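Local coordinates for uncharacterized protein (Bacteroides thetaiotaomicron, PDB 4LB8), which is of unknown function but belongs to the DUF4848 family and is probably exported and tethered to a membrane as a lipoprotein, at residues A[249-252]-A[253-257]; A[236-239]-A[240-244]. All blocks are in the same frame, centred on the assembly; numbering follows the deposited sequence.

Contact 1: A[249-252]-A[253-257]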
ATOM      1  N   LYS A 249      19.178  18.455  -6.696  1.00 59.16           N
ATOM      2  CA  LYS A 249      20.283  18.467  -5.745  1.00 59.41           C
ATOM      3  C   LYS A 249      19.625  18.198  -4.378  1.00 60.21           C
ATOM      4  O   LYS A 249      18.384  18.139  -4.317  1.00 58.08           O
ATOM      5  CB  LYS A 249      21.045  19.816  -5.808  1.00 62.74           C
ATOM      6  N   GLU A 250      20.407  18.012  -3.301  1.00 57.32           N
ATOM      7  CA  GLU A 250      19.793  17.757  -1.996  1.00 57.71           C
ATOM      8  C   GLU A 250      18.945  18.957  -1.564  1.00 62.59           C
ATOM      9  O   GLU A 250      19.392  20.096  -1.641  1.00 62.47           O
ATOM     10  CB  GLU A 250      20.821  17.385  -0.919  1.00 60.26           C
ATOM     11  CG  GLU A 250      20.603  15.982  -0.374  1.00 71.34           C
ATOM     12  CD  GLU A 250      20.940  15.779   1.092  1.00 98.46           C
ATOM     13  OE1 GLU A 250      22.123  15.952   1.465  1.00 94.42           O
ATOM     14  OE2 GLU A 250      20.039  15.353   1.850  1.00 97.21           O
HETATM   15  N   MSE A 251      17.683  18.693  -1.222  1.00 59.75           N
HETATM   16  CA  MSE A 251      16.707  19.700  -0.791  1.00 59.24           C
HETATM   17  C   MSE A 251      15.916  19.161   0.401  1.00 61.99           C
HETATM   18  O   MSE A 251      15.990  17.955   0.694  1.00 61.43           O
HETATM   19  CB  MSE A 251      15.761  20.044  -1.933  1.00 60.96           C
HETATM   20  CG  MSE A 251      16.423  20.647  -3.146  1.00 69.33           C
HETATM   21 SE   MSE A 251      15.128  20.549  -4.590  0.75 77.89          SE
HETATM   22  CE  MSE A 251      15.638  22.203  -5.622  1.00 75.08           C
ATOM     23  N   GLY A 252      15.171  20.048   1.067  1.00 56.40           N
ATOM     24  CA  GLY A 252      14.357  19.703   2.230  1.00 54.92           C
ATOM     25  C   GLY A 252      13.212  18.756   1.916  1.00 55.44           C
ATOM     26  O   GLY A 252      13.039  18.340   0.763  1.00 54.38           O
ATOM     27  N   GLY A 253      12.432  18.428   2.946  1.00 49.13           N
ATOM     28  CA  GLY A 253      11.307  17.513   2.825  1.00 47.45           C
ATOM     29  C   GLY A 253      10.007  18.156   2.388  1.00 48.64           C
ATOM     30  O   GLY A 253       8.977  17.480   2.336  1.00 47.19           O
ATOM     31  N   ASN A 254      10.031  19.470   2.113  1.00 44.10           N
ATOM     32  CA  ASN A 254       8.854  20.197   1.637  1.00 42.17           C
ATOM     33  C   ASN A 254       9.275  21.261   0.618  1.00 42.66           C
ATOM     34  O   ASN A 254       9.381  22.438   0.945  1.00 43.19           O
ATOM     35  CB  ASN A 254       8.031  20.806   2.785  1.00 40.52           C
ATOM     36  CG  ASN A 254       6.617  21.165   2.371  1.00 61.39           C
ATOM     37  OD1 ASN A 254       6.058  20.640   1.395  1.00 45.38           O
ATOM     38  ND2 ASN A 254       6.007  22.075   3.099  1.00 62.84           N
ATOM     39  N   VAL A 255       9.479  20.844  -0.624  1.00 36.17           N
ATOM     40  CA  VAL A 255       9.906  21.757  -1.680  1.00 35.42           C
ATOM     41  C   VAL A 255       8.720  22.196  -2.521  1.00 39.02           C
ATOM     42  O   VAL A 255       7.960  21.353  -2.986  1.00 39.03           O
ATOM     43  CB  VAL A 255      10.989  21.067  -2.534  1.00 38.46           C
ATOM     44  CG1 VAL A 255      11.410  21.921  -3.726  1.00 37.52           C
ATOM     45  CG2 VAL A 255      12.186  20.692  -1.669  1.00 38.95           C
ATOM     46  N   THR A 256       8.552  23.511  -2.721  1.00 35.60           N
ATOM     47  CA  THR A 256       7.468  23.997  -3.584  1.00 34.73           C
ATOM     48  C   THR A 256       8.083  24.645  -4.813  1.00 41.12           C
ATOM     49  O   THR A 256       9.068  25.379  -4.721  1.00 40.82           O
ATOM     50  CB  THR A 256       6.486  24.895  -2.860  1.00 39.52           C
ATOM     51  OG1 THR A 256       7.113  26.133  -2.523  1.00 41.40           O
ATOM     52  CG2 THR A 256       5.849  24.217  -1.643  1.00 34.54           C
ATOM     53  N   LYS A 257       7.543  24.313  -5.976  1.00 39.58           N
ATOM     54  CA  LYS A 257       8.067  24.798  -7.250  1.00 39.48           C
ATOM     55  C   LYS A 257       6.975  25.118  -8.255  1.00 43.24           C
ATOM     56  O   LYS A 257       5.940  24.473  -8.280  1.00 44.12           O
ATOM     57  CB  LYS A 257       8.968  23.695  -7.886  1.00 41.10           C
ATOM     58  CG  LYS A 257      10.330  23.456  -7.247  1.00 49.84           C
ATOM     59  CD  LYS A 257      11.433  24.278  -7.921  1.00 56.38           C
ATOM     60  CE  LYS A 257      12.798  23.890  -7.414  1.00 68.38           C
ATOM     61  NZ  LYS A 257      13.737  25.041  -7.351  1.00 77.13           N
TER

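Contact 2: A[236-239]-A[240-244]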
ATOM      1  N   TYR A 236      10.682  28.743 -19.310  1.00 44.89           N
ATOM      2  CA  TYR A 236       9.700  27.773 -19.761  1.00 43.64           C
ATOM      3  C   TYR A 236      10.196  27.141 -21.036  1.00 49.00           C
ATOM      4  O   TYR A 236      10.374  27.823 -22.038  1.00 50.48           O
ATOM      5  CB  TYR A 236       8.322  28.402 -19.943  1.00 43.76           C
ATOM      6  CG  TYR A 236       7.669  28.766 -18.630  1.00 43.81           C
ATOM      7  CD1 TYR A 236       7.300  27.783 -17.714  1.00 43.42           C
ATOM      8  CD2 TYR A 236       7.447  30.097 -18.289  1.00 45.21           C
ATOM      9  CE1 TYR A 236       6.745  28.117 -16.486  1.00 42.97           C
ATOM     10  CE2 TYR A 236       6.869  30.443 -17.069  1.00 45.84           C
ATOM     11  CZ  TYR A 236       6.503  29.448 -16.178  1.00 51.12           C
ATOM     12  OH  TYR A 236       5.914  29.801 -14.993  1.00 49.45           O
ATOM     13  N   VAL A 237      10.468  25.839 -20.970  1.00 45.04           N
ATOM     14  CA  VAL A 237      10.990  25.007 -22.061  1.00 44.72           C
ATOM     15  C   VAL A 237       9.861  24.073 -22.546  1.00 48.78           C
ATOM     16  O   VAL A 237       9.227  23.401 -21.730  1.00 49.23           O
ATOM     17  CB  VAL A 237      12.230  24.227 -21.537  1.00 46.69           C
ATOM     18  CG1 VAL A 237      12.712  23.197 -22.537  1.00 47.28           C
ATOM     19  CG2 VAL A 237      13.352  25.185 -21.169  1.00 46.34           C
ATOM     20  N   ASN A 238       9.614  24.020 -23.857  1.00 43.35           N
ATOM     21  CA  ASN A 238       8.552  23.162 -24.376  1.00 42.04           C
ATOM     22  C   ASN A 238       8.880  21.676 -24.144  1.00 44.35           C
ATOM     23  O   ASN A 238       9.947  21.215 -24.533  1.00 44.95           O
ATOM     24  CB  ASN A 238       8.322  23.454 -25.879  1.00 42.76           C
ATOM     25  CG  ASN A 238       7.177  22.694 -26.511  1.00 52.30           C
ATOM     26  OD1 ASN A 238       7.174  21.457 -26.630  1.00 44.91           O
ATOM     27  ND2 ASN A 238       6.183  23.423 -26.943  1.00 43.94           N
ATOM     28  N   LYS A 239       7.953  20.936 -23.510  1.00 39.61           N
ATOM     29  CA  LYS A 239       8.053  19.493 -23.261  1.00 37.91           C
ATOM     30  C   LYS A 239       6.747  18.808 -23.693  1.00 43.67           C
ATOM     31  O   LYS A 239       6.350  17.801 -23.104  1.00 41.92           O
ATOM     32  CB  LYS A 239       8.391  19.208 -21.783  1.00 36.36           C
ATOM     33  CG  LYS A 239       9.783  19.712 -21.361  1.00 41.30           C
ATOM     34  CD  LYS A 239      10.911  18.923 -22.025  1.00 44.22           C
ATOM     35  CE  LYS A 239      12.271  19.392 -21.630  1.00 49.96           C
ATOM     36  NZ  LYS A 239      13.321  18.628 -22.349  1.00 61.57           N
ATOM     37  N   ASP A 240       6.083  19.356 -24.742  1.00 44.13           N
ATOM     38  CA  ASP A 240       4.798  18.853 -25.263  1.00 45.99           C
ATOM     39  C   ASP A 240       5.001  17.476 -25.893  1.00 53.79           C
ATOM     40  O   ASP A 240       5.516  17.370 -27.020  1.00 56.71           O
ATOM     41  CB  ASP A 240       4.187  19.848 -26.277  1.00 48.75           C
ATOM     42  CG  ASP A 240       2.717  19.647 -26.621  1.00 58.99           C
ATOM     43  OD1 ASP A 240       2.163  18.566 -26.297  1.00 58.31           O
ATOM     44  OD2 ASP A 240       2.119  20.569 -27.226  1.00 66.99           O
ATOM     45  N   GLY A 241       4.634  16.444 -25.130  1.00 48.71           N
ATOM     46  CA  GLY A 241       4.811  15.048 -25.499  1.00 48.91           C
ATOM     47  C   GLY A 241       6.273  14.643 -25.542  1.00 55.06           C
ATOM     48  O   GLY A 241       6.651  13.786 -26.342  1.00 57.78           O
ATOM     49  N   ILE A 242       7.116  15.277 -24.706  1.00 49.96           N
ATOM     50  CA  ILE A 242       8.554  15.000 -24.631  1.00 48.89           C
ATOM     51  C   ILE A 242       8.859  14.449 -23.246  1.00 51.74           C
ATOM     52  O   ILE A 242       8.813  15.201 -22.259  1.00 49.31           O
ATOM     53  CB  ILE A 242       9.447  16.223 -24.969  1.00 51.90           C
ATOM     54  CG1 ILE A 242       9.198  16.751 -26.392  1.00 53.10           C
ATOM     55  CG2 ILE A 242      10.932  15.882 -24.761  1.00 52.81           C
ATOM     56  CD1 ILE A 242       9.607  18.244 -26.598  1.00 57.27           C
ATOM     57  N   PRO A 243       9.155  13.129 -23.143  1.00 49.79           N
ATOM     58  CA  PRO A 243       9.503  12.561 -21.831  1.00 47.94           C
ATOM     59  C   PRO A 243      10.818  13.162 -21.352  1.00 49.55           C
ATOM     60  O   PRO A 243      11.712  13.428 -22.174  1.00 51.36           O
ATOM     61  CB  PRO A 243       9.621  11.052 -22.112  1.00 50.23           C
ATOM     62  CG  PRO A 243       8.997  10.839 -23.449  1.00 55.99           C
ATOM     63  CD  PRO A 243       9.269  12.106 -24.199  1.00 52.64           C
ATOM     64  N   PHE A 244      10.906  13.470 -20.058  1.00 40.98           N
ATOM     65  CA  PHE A 244      12.116  14.043 -19.516  1.00 39.53           C
ATOM     66  C   PHE A 244      12.239  13.694 -18.037  1.00 42.27           C
ATOM     67  O   PHE A 244      11.256  13.317 -17.395  1.00 41.28           O
ATOM     68  CB  PHE A 244      12.191  15.569 -19.771  1.00 40.67           C
ATOM     69  CG  PHE A 244      11.236  16.391 -18.949  1.00 40.55           C
ATOM     70  CD1 PHE A 244       9.933  16.608 -19.380  1.00 42.68           C
ATOM     71  CD2 PHE A 244      11.633  16.939 -17.735  1.00 41.25           C
ATOM     72  CE1 PHE A 244       9.046  17.360 -18.612  1.00 42.35           C
ATOM     73  CE2 PHE A 244      10.743  17.685 -16.965  1.00 42.88           C
ATOM     74  CZ  PHE A 244       9.457  17.889 -17.409  1.00 40.69           C
TER
HETATM   75  O   HOH W   1       6.686  16.381 -20.661  1.00 46.19           O
HETATM   76  O   HOH W   2      13.773  15.999 -22.972  1.00 47.07           O

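Contact 1: A[249-252]-A[253-257]
Met251, built as selenomethionine, lays its side chain across that of Val255 at about a right angle, a local encounter between residues four apart where the chain leaves a loop and enters a strand. The closest approach is made near the root of the longer side chain, Met251 CB lying 3.6 Å from Val255 CG2. Farther along, the selenium rests against both branches of the valine: Met251 SE is 4.1 Å from Val255 CG1 and equally far from CG2. The rotation of Val255 explains this straddled fit, since CG1 stands anti to the backbone N (chi1 176°) while CG2 lies beside that nitrogen and faces back along the chain. There CG2 also meets the preceding backbone, with Gly252 O 3.5 Å from Val255 CG2 in a plain van der Waals contact. The polar need of this carbonyl is met by the hydroxyl of Tyr213, which is hydrogen-bonded to Gly252 O. The arrangement belongs to a beta-to-beta connection that carries the chain from strand 244-247, at the border of a four-stranded antiparallel sheet, to strand 254-262 of a larger antiparallel sheet. Backbone hydrogen bonds tie Met251 to Thr211 before the bend, and Gly253, Val255 and Lys257 to Ser198, Phe196 and Ala194 after it. Two residues beyond Val255, Lys257 extends the apolar surface: its CE and NZ both lie 3.8 Å from the Met251 methyl CE, the two chains again crossing nearly perpendicularly. A bend at chi2 (-93°) turns the lysine back toward the methionine end. Lys257 NZ is also hydrogen-bonded to Ser44 O of the second subunit.

Contact 2: A[236-239]-A[240-244]
A bend at chi2 (-69°) folds Lys239 back along Phe244, five residues on, whose own chi1 of 72° places the ring between its backbone N and carbonyl carbon. The aliphatic part of the lysine then runs obliquely past the ring, along its CD1-CE1 bond, Lys239 CD lying 3.6 Å from Phe244 CD1 and Lys239 CB 3.7 Å from Phe244 CE1. Beyond it, Lys239 NZ reaches a water at 2.7 Å, which makes a weak bond on to Pro243 O. This packing spans a type II beta turn from Lys239 to Ile242, closed by Ile242 N donating to Lys239 O over 3.1 Å and carrying Gly241 at positive phi. The turn starts the passage from strand 235-238 to strand 244-247, which lie in different sheets. A second water lies within hydrogen-bonding distance of both Lys239 O and Ile242 O. Just before the turn, in an Asx turn, Asn238 OD1 accepts from Asp240 N at 3.0 Å in a nearly straight bond (162°), the donor lying above the amide carbonyl plane. Asp240 OD1 is itself hydrogen-bonded to Gly221 N. Ile242 contributes CD1, which lies 3.6 Å from Asn238 O, and CG2, set more loosely beside Lys239 CD. Putting a serine at Lys239 would probably open a gap beside Phe244 and leave the NZ-bound water without its donor.

How the contacts relate
Contact 2 comes first along the chain, and strand 244-247 then leads to contact 1. Their centres are about 22 Å apart and their nearest atoms about 8 Å, so they do not touch. Both reach the same eight-stranded antiparallel sheet, in which strand 222-226 separates strand 235-238 from strand 254-262. Together they illustrate how a chain changes sheets: after 236-244 it departs for an outermost strand of the four-stranded sheet, and through 249-257 it returns. Contact 1 meets the second subunit of the assembly through several residues, Lys257 packing on its Ala45, while in contact 2 only Tyr236, at the start of 236-239, reaches it, packing on its Leu41.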